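Local coordinates for protein TqaA (Penicillium aethiopicum, PDB 5EGF) that probably cyclises peptides made by a fungal nonribosomal peptide synthetase, acting as its C-terminal condensation-like domain after delivery on a phosphopantetheine arm, at residues C[62-67]-C[427-432]; C[180-185]-C[311-316]; C[239-244]-C[380-385]; C[301-306]-C[334-339]. The protein carries 2 engineered substitutions. One frame throughout, in Å; residues are numbered along the deposited sequence.

Interaction 1 of 4, residues C[62-67]-C[427-432]; sequences IKRGTF and DPLDEV
Arg64 grips Glu431 side-on, giving one nitrogen to each carboxylate oxygen: NE to OE2 at 2.9 Å and NH2 to OE1 at 3.1 Å. Both N-H bonds are nearly straight, with the acceptors in the guanidinium plane. The two planes are 56° apart, the arginine coming from above the carboxylate. From the carboxylate's other face Leu429 N reaches Glu431 OE2 at 3.1 Å, and Trp433 NE1 also bonds OE2. A bend at chi2 (-71°) folds the Glu431 carboxylate back toward Leu429 N and Arg64. Arg64 NH1 turns back to Val60 O. This is the close-packed part. Leu429 CD2 lies over one guanidinium face, so close that its placing is doubtful, while Arg64 CG rests 3.0 Å from Asp427 O. The backbone adds one bond, Asp427 N to Arg64 O at 3.1 Å. The other side is looser: exposed Lys63 brushes Leu429 CD2 with its CD, 4.1 Å away, then turns off from the contact, while Asp427 OD1 turns to Thr265. Gly65, with positive phi, closes helix 56-63 in a Schellman motif; against it lies the chain passing from strand 417-425 of one lobe to strand 432-438 of the other, a crossover typical of the two-lobed condensation fold.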
# COMPACT_ATOMS: atom_id res chain seq x y z
N ILE C 62 -2.10 -34.20 2.46
CA ILE C 62 -0.91 -33.89 3.23
C ILE C 62 -0.21 -32.68 2.64
O ILE C 62 0.32 -31.83 3.38
CB ILE C 62 0.00 -35.11 3.31
CG1 ILE C 62 -0.43 -35.96 4.50
CG2 ILE C 62 1.47 -34.68 3.42
CD1 ILE C 62 -0.07 -37.42 4.37
N LYS C 63 -0.23 -32.59 1.32
CA LYS C 63 0.41 -31.49 0.64
C LYS C 63 -0.38 -30.21 0.86
O LYS C 63 0.17 -29.11 0.83
CB LYS C 63 0.55 -31.80 -0.84
CG LYS C 63 1.98 -32.01 -1.24
CD LYS C 63 2.19 -31.52 -2.67
CE LYS C 63 1.54 -32.44 -3.68
NZ LYS C 63 2.28 -33.75 -3.77
N ARG C 64 -1.68 -30.34 1.11
CA ARG C 64 -2.48 -29.14 1.34
C ARG C 64 -2.56 -28.81 2.83
O ARG C 64 -3.24 -27.86 3.24
CB ARG C 64 -3.85 -29.25 0.67
CG ARG C 64 -3.74 -29.02 -0.82
CD ARG C 64 -4.65 -29.93 -1.64
NE ARG C 64 -4.31 -29.83 -3.06
CZ ARG C 64 -3.40 -30.58 -3.67
NH1 ARG C 64 -2.75 -31.52 -3.00
NH2 ARG C 64 -3.14 -30.40 -4.96
N GLY C 65 -1.83 -29.57 3.62
CA GLY C 65 -1.79 -29.31 5.05
C GLY C 65 -3.16 -29.47 5.65
O GLY C 65 -3.53 -28.73 6.56
N THR C 66 -3.90 -30.46 5.16
CA THR C 66 -5.28 -30.65 5.59
C THR C 66 -5.30 -31.28 6.97
O THR C 66 -4.82 -32.42 7.17
CB THR C 66 -6.08 -31.49 4.59
OG1 THR C 66 -5.69 -31.12 3.26
CG2 THR C 66 -7.58 -31.22 4.76
N PHE C 67 -5.86 -30.54 7.91
CA PHE C 67 -5.69 -30.82 9.33
C PHE C 67 -6.91 -30.35 10.12
O PHE C 67 -7.36 -29.21 9.98
CB PHE C 67 -4.41 -30.14 9.83
CG PHE C 67 -3.94 -30.63 11.19
CD1 PHE C 67 -3.79 -31.99 11.44
CD2 PHE C 67 -3.63 -29.73 12.21
CE1 PHE C 67 -3.35 -32.46 12.68
CE2 PHE C 67 -3.19 -30.18 13.47
CZ PHE C 67 -3.05 -31.55 13.70
N ASP C 427 -5.48 -25.96 2.36
CA ASP C 427 -5.00 -24.94 1.46
C ASP C 427 -4.68 -25.49 0.09
O ASP C 427 -3.63 -26.09 -0.12
CB ASP C 427 -3.79 -24.22 2.06
CG ASP C 427 -4.16 -23.38 3.27
OD1 ASP C 427 -4.59 -22.22 3.10
OD2 ASP C 427 -4.02 -23.90 4.40
N PRO C 428 -5.60 -25.26 -0.86
CA PRO C 428 -5.47 -25.82 -2.21
C PRO C 428 -4.18 -25.36 -2.87
O PRO C 428 -3.57 -24.38 -2.40
CB PRO C 428 -6.68 -25.23 -2.96
CG PRO C 428 -7.68 -24.88 -1.89
CD PRO C 428 -6.83 -24.45 -0.69
N LEU C 429 -3.75 -26.08 -3.90
CA LEU C 429 -2.55 -25.71 -4.65
C LEU C 429 -2.94 -24.90 -5.89
O LEU C 429 -3.38 -23.76 -5.78
CB LEU C 429 -1.74 -26.95 -5.02
CG LEU C 429 -0.68 -27.51 -4.06
CD1 LEU C 429 -0.97 -27.27 -2.59
CD2 LEU C 429 -0.53 -28.99 -4.33
N ASP C 430 -2.78 -25.47 -7.08
CA ASP C 430 -3.16 -24.73 -8.29
C ASP C 430 -4.57 -25.07 -8.72
O ASP C 430 -5.11 -24.48 -9.64
CB ASP C 430 -2.18 -24.96 -9.45
CG ASP C 430 -0.87 -24.21 -9.26
OD1 ASP C 430 -0.91 -23.04 -8.79
OD2 ASP C 430 0.20 -24.78 -9.55
N GLU C 431 -5.19 -26.02 -8.03
CA GLU C 431 -6.51 -26.49 -8.43
C GLU C 431 -7.67 -25.69 -7.82
O GLU C 431 -7.53 -24.99 -6.82
CB GLU C 431 -6.67 -27.99 -8.12
CG GLU C 431 -7.04 -28.36 -6.66
CD GLU C 431 -5.88 -28.13 -5.68
OE1 GLU C 431 -4.73 -28.07 -6.15
OE2 GLU C 431 -6.12 -28.01 -4.44
N VAL C 432 -8.83 -25.85 -8.42
CA VAL C 432 -10.06 -25.24 -7.94
C VAL C 432 -10.98 -26.36 -7.48
O VAL C 432 -11.20 -27.34 -8.24
CB VAL C 432 -10.78 -24.49 -9.09
CG1 VAL C 432 -12.15 -24.01 -8.65
CG2 VAL C 432 -9.91 -23.36 -9.63

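Interaction 2 of 4, residues C[180-185]-C[311-316]; sequences QWDGVS and NGRNLP
The guanidinium of Arg313 has Val184 over one face and Asp182 at its edge. Val184 CG2 stands 3.6 Å from Arg313 NE and 3.4 Å from Arg313 CD, the two side chains running past each other. In the guanidinium plane, Asp182 OD2 meets NH1 of Arg313 at 2.7 Å, a short salt bridge. The planes of carboxylate and guanidinium are 81° apart, and NH1 is the one nitrogen that meets the carboxylate. Ser185 CB approaches NH2 of Arg313 obliquely. A bend at chi3 (113°) turns the end of the arginine toward the 180-185 loop, and Arg313 NE bonds Ile320 O.

Asp182 is held from its own loop as well. Its OD1 accepts from Ser185 N at 3.0 Å, an Asx motif, and from Ser185 OG at 2.8 Å; the amide N comes nearly along the C-O bond, the hydroxyl from well above the carboxylate plane. OD2 also accepts a hydrogen bond from Thr327 N. Asp182 and Gly183 end the SHxxxDG sequence, the counterpart in this fungal domain of the condensation signature HHxxxDG, and Gly183 and Asn311 belong to the phosphopantetheine site observed for this protein, unoccupied here. With both carboxylate oxygens bonded, and the arginine held by a hydrogen bond at NE and the salt bridge at NH1, the chemistry implies a buried ionic link fixing the signature loop against 311-316, consistent with a structural role for this aspartate.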
# COMPACT_ATOMS: atom_id res chain seq x y z
N GLN C 180 -6.10 -39.54 6.94
CA GLN C 180 -6.47 -40.62 7.88
C GLN C 180 -7.97 -40.77 8.04
O GLN C 180 -8.44 -41.64 8.79
CB GLN C 180 -5.87 -40.38 9.26
CG GLN C 180 -4.37 -40.32 9.29
CD GLN C 180 -3.86 -39.70 10.58
OE1 GLN C 180 -3.91 -38.48 10.74
NE2 GLN C 180 -3.38 -40.54 11.50
N TRP C 181 -8.74 -39.92 7.35
CA TRP C 181 -10.18 -40.03 7.42
C TRP C 181 -10.81 -39.50 6.14
O TRP C 181 -10.16 -38.78 5.35
CB TRP C 181 -10.72 -39.27 8.64
CG TRP C 181 -10.59 -37.76 8.51
CD1 TRP C 181 -9.54 -36.96 8.91
CD2 TRP C 181 -11.56 -36.87 7.93
NE1 TRP C 181 -9.80 -35.64 8.60
CE2 TRP C 181 -11.04 -35.57 8.00
CE3 TRP C 181 -12.82 -37.07 7.36
CZ2 TRP C 181 -11.74 -34.46 7.52
CZ3 TRP C 181 -13.51 -35.98 6.88
CH2 TRP C 181 -12.97 -34.69 6.97
N ASP C 182 -12.06 -39.86 5.93
CA ASP C 182 -12.81 -39.33 4.82
C ASP C 182 -14.24 -39.23 5.31
O ASP C 182 -14.54 -39.65 6.42
CB ASP C 182 -12.66 -40.20 3.56
CG ASP C 182 -13.13 -41.64 3.76
OD1 ASP C 182 -14.03 -41.86 4.59
OD2 ASP C 182 -12.60 -42.53 3.06
N GLY C 183 -15.11 -38.64 4.49
CA GLY C 183 -16.45 -38.32 4.93
C GLY C 183 -17.25 -39.52 5.40
O GLY C 183 -17.94 -39.47 6.42
N VAL C 184 -17.15 -40.61 4.65
CA VAL C 184 -17.97 -41.77 4.95
C VAL C 184 -17.54 -42.46 6.25
O VAL C 184 -18.38 -43.00 6.96
CB VAL C 184 -18.11 -42.77 3.74
CG1 VAL C 184 -17.27 -42.32 2.53
CG2 VAL C 184 -17.78 -44.20 4.15
N SER C 185 -16.26 -42.40 6.58
CA SER C 185 -15.77 -43.14 7.75
C SER C 185 -15.57 -42.32 9.04
O SER C 185 -15.36 -42.90 10.11
CB SER C 185 -14.48 -43.91 7.40
OG SER C 185 -13.41 -43.04 7.04
N ASN C 311 -15.79 -42.11 -3.65
CA ASN C 311 -15.53 -42.53 -2.27
C ASN C 311 -14.59 -43.72 -2.14
O ASN C 311 -14.10 -44.00 -1.05
CB ASN C 311 -16.83 -42.75 -1.51
CG ASN C 311 -17.66 -43.85 -2.10
OD1 ASN C 311 -18.87 -43.88 -1.94
ND2 ASN C 311 -17.01 -44.76 -2.82
N GLY C 312 -14.34 -44.40 -3.26
CA GLY C 312 -13.41 -45.52 -3.32
C GLY C 312 -13.80 -46.71 -2.46
O GLY C 312 -12.92 -47.46 -2.01
N ARG C 313 -15.10 -46.90 -2.22
CA ARG C 313 -15.57 -47.96 -1.34
C ARG C 313 -16.55 -48.90 -2.04
O ARG C 313 -17.57 -49.30 -1.46
CB ARG C 313 -16.20 -47.39 -0.07
CG ARG C 313 -15.21 -46.58 0.75
CD ARG C 313 -15.83 -46.00 2.00
NE ARG C 313 -15.28 -46.61 3.20
CZ ARG C 313 -14.32 -46.07 3.95
NH1 ARG C 313 -13.80 -44.89 3.64
NH2 ARG C 313 -13.89 -46.72 5.02
N ASN C 314 -16.24 -49.22 -3.30
CA ASN C 314 -17.06 -50.13 -4.09
C ASN C 314 -16.34 -51.45 -4.34
O ASN C 314 -16.94 -52.43 -4.77
CB ASN C 314 -17.50 -49.47 -5.39
CG ASN C 314 -18.63 -48.48 -5.17
OD1 ASN C 314 -19.80 -48.84 -5.26
ND2 ASN C 314 -18.27 -47.24 -4.84
N LEU C 315 -15.04 -51.44 -4.07
CA LEU C 315 -14.25 -52.65 -3.87
C LEU C 315 -15.01 -53.65 -2.99
O LEU C 315 -15.58 -53.28 -1.96
CB LEU C 315 -12.91 -52.30 -3.22
CG LEU C 315 -11.82 -51.88 -4.20
CD1 LEU C 315 -10.65 -51.20 -3.50
CD2 LEU C 315 -11.35 -53.10 -4.98
N PRO C 316 -15.03 -54.93 -3.41
CA PRO C 316 -15.87 -55.94 -2.76
C PRO C 316 -15.21 -56.61 -1.55
O PRO C 316 -15.62 -57.71 -1.19
CB PRO C 316 -16.07 -56.97 -3.88
CG PRO C 316 -14.76 -56.93 -4.61
CD PRO C 316 -14.29 -55.49 -4.55

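Interaction 3 of 4, residues C[239-244]-C[380-385]; sequences AKMAVP and AETPLS. With C8E ((hydroxyethyloxy)tri(ethyloxy)octane), chain B; EDO (1,2-ethanediol), chain Y.
Met241, a selenomethionine, meets Thr382 and Leu384 where two surface loops of the C-terminal lobe of the condensation fold converge, one following helix 227-235 and the other leading into strand 386-390. The apolar part is carried by the Met241 chain. Extended through chi1 (-174°) and chi2, it bends at chi3 (67°) and brings CE tip to tip with Thr382 CG2 at 3.5 Å; SE lies 3.9 Å from Leu384 CD2. Thr382 OG1 itself bonds Pro379 O, which leaves the methyl for Met241.

The polar links between the loops are indirect. A water donates to Ala242 O at 2.6 Å and is hydrogen-bonded to Ser385 OG at 2.6 Å, joining the loops. An ethanediol, probably from the crystallisation liquor, makes a second link: its O1 accepts a straight bond from Ser385 N at 2.8 Å, and its O2 gives a weak one to Ala242 O. Val243 O accepts a hydrogen bond from ND1 of His298 of the second subunit.

Packing completes the contact. The polyether of a detergent runs past Ala242, Pro244 and Ser385. At the proline, CG of Pro244 lies 3.5 Å from CB of Ser385, a tight carbon pair.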
# COMPACT_ATOMS: atom_id res chain seq x y z
N ALA C 239 -10.16 -38.22 -25.65
CA ALA C 239 -10.36 -37.05 -24.79
C ALA C 239 -9.14 -36.13 -24.71
O ALA C 239 -8.01 -36.60 -24.61
CB ALA C 239 -10.78 -37.49 -23.39
N LYS C 240 -9.39 -34.82 -24.72
CA LYS C 240 -8.37 -33.86 -24.30
C LYS C 240 -8.85 -33.13 -23.04
O LYS C 240 -9.95 -32.56 -23.02
CB LYS C 240 -8.02 -32.87 -25.41
CG LYS C 240 -7.80 -33.49 -26.78
CD LYS C 240 -7.23 -32.46 -27.74
CE LYS C 240 -5.97 -31.85 -27.15
NZ LYS C 240 -5.04 -31.41 -28.22
N MSE C 241 -8.06 -33.17 -21.99
CA MSE C 241 -8.41 -32.42 -20.79
C MSE C 241 -7.85 -31.01 -20.88
O MSE C 241 -6.66 -30.83 -21.13
CB MSE C 241 -7.89 -33.10 -19.55
CG MSE C 241 -8.38 -32.41 -18.31
SE MSE C 241 -8.04 -33.51 -16.73
CE MSE C 241 -6.07 -33.40 -16.76
N ALA C 242 -8.71 -30.01 -20.72
CA ALA C 242 -8.26 -28.61 -20.77
C ALA C 242 -7.25 -28.26 -19.68
O ALA C 242 -7.20 -28.91 -18.64
CB ALA C 242 -9.46 -27.66 -20.74
N VAL C 243 -6.45 -27.23 -19.92
CA VAL C 243 -5.34 -26.89 -19.05
C VAL C 243 -5.30 -25.38 -18.80
O VAL C 243 -5.15 -24.60 -19.74
CB VAL C 243 -3.99 -27.33 -19.64
CG1 VAL C 243 -2.85 -27.03 -18.66
CG2 VAL C 243 -4.02 -28.82 -19.99
N PRO C 244 -5.43 -24.96 -17.53
CA PRO C 244 -5.44 -23.54 -17.16
C PRO C 244 -4.19 -22.83 -17.65
O PRO C 244 -3.12 -23.45 -17.77
CB PRO C 244 -5.40 -23.56 -15.62
CG PRO C 244 -5.65 -24.96 -15.21
CD PRO C 244 -5.37 -25.87 -16.37
N ALA C 380 2.20 -38.78 -16.52
CA ALA C 380 1.64 -39.38 -15.32
C ALA C 380 1.32 -38.35 -14.21
O ALA C 380 0.33 -38.49 -13.49
CB ALA C 380 2.57 -40.47 -14.79
N GLU C 381 2.16 -37.33 -14.09
CA GLU C 381 2.03 -36.36 -13.01
C GLU C 381 1.13 -35.17 -13.35
O GLU C 381 1.11 -34.16 -12.63
CB GLU C 381 3.41 -35.87 -12.54
CG GLU C 381 4.26 -36.97 -11.93
CD GLU C 381 3.54 -37.74 -10.83
OE1 GLU C 381 3.00 -37.09 -9.90
OE2 GLU C 381 3.50 -38.99 -10.91
N THR C 382 0.38 -35.31 -14.43
CA THR C 382 -0.64 -34.35 -14.82
C THR C 382 -1.61 -34.09 -13.64
O THR C 382 -2.27 -35.02 -13.16
CB THR C 382 -1.38 -34.88 -16.06
OG1 THR C 382 -0.49 -34.84 -17.19
CG2 THR C 382 -2.64 -34.07 -16.36
N PRO C 383 -1.68 -32.83 -13.15
CA PRO C 383 -2.62 -32.55 -12.05
C PRO C 383 -4.05 -32.38 -12.59
O PRO C 383 -4.23 -32.06 -13.77
CB PRO C 383 -2.12 -31.22 -11.50
CG PRO C 383 -1.51 -30.52 -12.72
CD PRO C 383 -0.92 -31.63 -13.56
N LEU C 384 -5.05 -32.66 -11.75
CA LEU C 384 -6.43 -32.26 -12.03
C LEU C 384 -6.56 -30.79 -11.59
O LEU C 384 -6.08 -30.41 -10.50
CB LEU C 384 -7.43 -33.14 -11.29
CG LEU C 384 -7.55 -34.64 -11.62
CD1 LEU C 384 -8.47 -35.30 -10.60
CD2 LEU C 384 -8.06 -34.87 -13.06
N SER C 385 -7.15 -29.96 -12.44
CA SER C 385 -7.16 -28.53 -12.20
C SER C 385 -8.52 -28.03 -11.70
O SER C 385 -8.60 -26.97 -11.07
CB SER C 385 -6.71 -27.77 -13.45
OG SER C 385 -7.68 -27.87 -14.49
C1 C8E B . -4.13 -16.36 -23.70
C2 C8E B . -5.41 -17.08 -23.29
C3 C8E B . -5.12 -18.35 -22.52
C4 C8E B . -5.74 -19.51 -23.26
C5 C8E B . -7.02 -19.92 -22.57
C6 C8E B . -6.68 -20.66 -21.29
C7 C8E B . -7.94 -21.06 -20.55
C8 C8E B . -7.61 -22.29 -19.72
O9 C8E B . -8.58 -23.30 -19.88
C10 C8E B . -9.31 -23.45 -18.67
C11 C8E B . -9.24 -24.86 -18.11
O12 C8E B . -8.77 -24.79 -16.77
C13 C8E B . -9.76 -24.99 -15.78
C14 C8E B . -9.22 -24.63 -14.39
O15 C8E B . -8.74 -23.30 -14.37
C16 C8E B . -9.09 -22.52 -13.24
C17 C8E B . -8.49 -21.12 -13.40
O18 C8E B . -9.46 -20.13 -13.68
C19 C8E B . -8.80 -18.91 -13.96
C20 C8E B . -9.22 -18.18 -15.25
O21 C8E B . -10.14 -18.91 -16.03
C1 EDO Y . -9.80 -30.82 -14.79
O1 EDO Y . -8.38 -30.96 -14.69
C2 EDO Y . -10.14 -29.51 -15.50
O2 EDO Y . -9.55 -29.49 -16.81
O HOH W 1 -6.44 -29.41 -16.25

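Interaction 4 of 4, residues C[301-306]-C[334-339]; sequences SRDVVF and RVTFPE
This is an antiparallel strand pairing at the edge of the six-stranded mixed sheet of the C-terminal lobe: strand 329-336 is outermost within the chain and lies against strand 303-310. The short axes run 166° apart in direction and 4.8 Å from each other. Val304 and Val335 form a hydrogen-bonded pair, with Val304 N to Val335 O at 3.0 Å and Val335 N to Val304 O at 2.9 Å; Asp303 with Thr336 and Val305 with Arg334 are non-hydrogen-bonded pairs. Past the strand ends, Phe337 N bonds Arg302 O at 2.7 Å.

The two faces differ in character. On one, Val304 CG2 packs alongside Val335 CB at 3.9 Å, both side chains directed to helices 283-299 and 346-358. On the other face Arg334, with CG anti to its N (chi1 169°), stretches to Asp303 and holds it side-on. Its NE takes the syn lone pair of OD1 at 3.1 Å, and NH2 binds OD2 at 2.9 Å. Thr336 OG1 donates to the same OD1 from above the carboxylate plane. Arg334 NH1 goes on to Tyr235 O and Asp237 O, tying this face to the end of helix 227-235 and the loop that follows. Arg302 runs outward to the subunit interface: its NH2 bonds Gly238 O of the second subunit, while its CD sits 3.3 Å from Pro338 O.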
# COMPACT_ATOMS: atom_id res chain seq x y z
N SER C 301 -16.05 -26.47 -26.20
CA SER C 301 -15.76 -27.87 -26.43
C SER C 301 -17.00 -28.74 -26.23
O SER C 301 -17.85 -28.44 -25.41
CB SER C 301 -14.67 -28.31 -25.46
OG SER C 301 -14.43 -29.70 -25.55
N ARG C 302 -17.11 -29.83 -26.96
CA ARG C 302 -18.26 -30.71 -26.80
C ARG C 302 -17.82 -31.98 -26.12
O ARG C 302 -18.53 -32.99 -26.11
CB ARG C 302 -18.93 -31.00 -28.14
CG ARG C 302 -20.29 -30.33 -28.29
CD ARG C 302 -20.96 -30.71 -29.62
NE ARG C 302 -20.13 -30.28 -30.74
CZ ARG C 302 -20.29 -29.14 -31.40
NH1 ARG C 302 -21.28 -28.30 -31.09
NH2 ARG C 302 -19.47 -28.83 -32.38
N ASP C 303 -16.64 -31.93 -25.53
CA ASP C 303 -16.07 -33.11 -24.92
C ASP C 303 -15.12 -32.67 -23.83
O ASP C 303 -13.94 -32.43 -24.07
CB ASP C 303 -15.34 -33.95 -25.97
CG ASP C 303 -14.75 -35.20 -25.38
OD1 ASP C 303 -15.21 -35.62 -24.30
OD2 ASP C 303 -13.82 -35.77 -26.00
N VAL C 304 -15.66 -32.56 -22.62
CA VAL C 304 -14.89 -32.01 -21.51
C VAL C 304 -14.48 -33.10 -20.55
O VAL C 304 -15.23 -34.04 -20.31
CB VAL C 304 -15.68 -30.94 -20.77
CG1 VAL C 304 -15.96 -29.77 -21.71
CG2 VAL C 304 -16.98 -31.53 -20.18
N VAL C 305 -13.26 -32.99 -20.03
CA VAL C 305 -12.84 -33.86 -18.94
C VAL C 305 -12.51 -32.99 -17.74
O VAL C 305 -11.87 -31.95 -17.89
CB VAL C 305 -11.63 -34.71 -19.35
CG1 VAL C 305 -11.26 -35.69 -18.25
CG2 VAL C 305 -11.92 -35.45 -20.67
N PHE C 306 -12.94 -33.39 -16.56
CA PHE C 306 -12.55 -32.68 -15.34
C PHE C 306 -12.48 -33.63 -14.14
O PHE C 306 -12.90 -34.80 -14.23
CB PHE C 306 -13.46 -31.46 -15.08
CG PHE C 306 -14.90 -31.81 -14.92
CD1 PHE C 306 -15.72 -31.96 -16.03
CD2 PHE C 306 -15.43 -32.02 -13.65
CE1 PHE C 306 -17.05 -32.31 -15.88
CE2 PHE C 306 -16.76 -32.37 -13.49
CZ PHE C 306 -17.57 -32.52 -14.60
N ARG C 334 -15.48 -37.67 -17.75
CA ARG C 334 -15.56 -37.20 -19.11
C ARG C 334 -17.03 -37.05 -19.47
O ARG C 334 -17.83 -37.95 -19.19
CB ARG C 334 -14.91 -38.22 -20.04
CG ARG C 334 -15.15 -37.99 -21.51
CD ARG C 334 -14.23 -38.88 -22.30
NE ARG C 334 -14.15 -38.45 -23.70
CZ ARG C 334 -13.74 -39.21 -24.70
NH1 ARG C 334 -13.40 -40.48 -24.49
NH2 ARG C 334 -13.70 -38.71 -25.93
N VAL C 335 -17.40 -35.90 -20.04
CA VAL C 335 -18.78 -35.61 -20.43
C VAL C 335 -18.75 -35.18 -21.88
O VAL C 335 -18.13 -34.17 -22.23
CB VAL C 335 -19.45 -34.52 -19.55
CG1 VAL C 335 -20.86 -34.28 -20.03
CG2 VAL C 335 -19.48 -34.94 -18.11
N THR C 336 -19.38 -35.98 -22.72
CA THR C 336 -19.34 -35.76 -24.15
C THR C 336 -20.70 -35.35 -24.63
O THR C 336 -21.67 -36.08 -24.45
CB THR C 336 -18.94 -37.03 -24.91
OG1 THR C 336 -17.60 -37.39 -24.56
CG2 THR C 336 -19.03 -36.80 -26.42
N PHE C 337 -20.76 -34.16 -25.22
CA PHE C 337 -21.98 -33.66 -25.84
C PHE C 337 -21.95 -34.04 -27.32
O PHE C 337 -20.91 -33.94 -27.98
CB PHE C 337 -22.06 -32.14 -25.70
CG PHE C 337 -22.12 -31.64 -24.27
CD1 PHE C 337 -20.96 -31.39 -23.55
CD2 PHE C 337 -23.35 -31.40 -23.66
CE1 PHE C 337 -21.03 -30.91 -22.22
CE2 PHE C 337 -23.42 -30.94 -22.35
CZ PHE C 337 -22.26 -30.70 -21.63
N PRO C 338 -23.09 -34.49 -27.85
CA PRO C 338 -23.15 -34.83 -29.28
C PRO C 338 -23.43 -33.54 -30.07
O PRO C 338 -23.66 -32.51 -29.43
CB PRO C 338 -24.34 -35.78 -29.33
CG PRO C 338 -25.28 -35.23 -28.29
CD PRO C 338 -24.39 -34.68 -27.19
N GLU C 339 -23.37 -33.58 -31.40
CA GLU C 339 -23.66 -32.39 -32.22
C GLU C 339 -25.06 -31.82 -31.91
O GLU C 339 -25.86 -32.45 -31.22
CB GLU C 339 -23.55 -32.73 -33.70
CG GLU C 339 -24.57 -33.76 -34.16
CD GLU C 339 -24.39 -34.18 -35.63
OE1 GLU C 339 -23.80 -35.27 -35.86
OE2 GLU C 339 -24.86 -33.44 -36.53

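Interactions 1, 3 and 4 form a chain of touching contacts that runs from the junction of the lobes into the C-terminal lobe. Val432 N of interaction 1 probably bonds Ser385 O of interaction 3 at 2.9 Å, and Ala239 CB of interaction 3 packs on Arg334 NE of interaction 4 at 3.5 Å. Interactions 3 and 4, with centres about 14 Å apart, both reach the second subunit. Interaction 2 stands apart, its nearest atoms about 6 Å from interaction 1, and it alone contributes residues to the phosphopantetheine site. There the side chain of Asn311 is about 5 Å from that of Tyr357 and about 6 Å from that of Asn392. Interaction 4 lies farther off, the Val335 side chain about 9 Å from that of Tyr357.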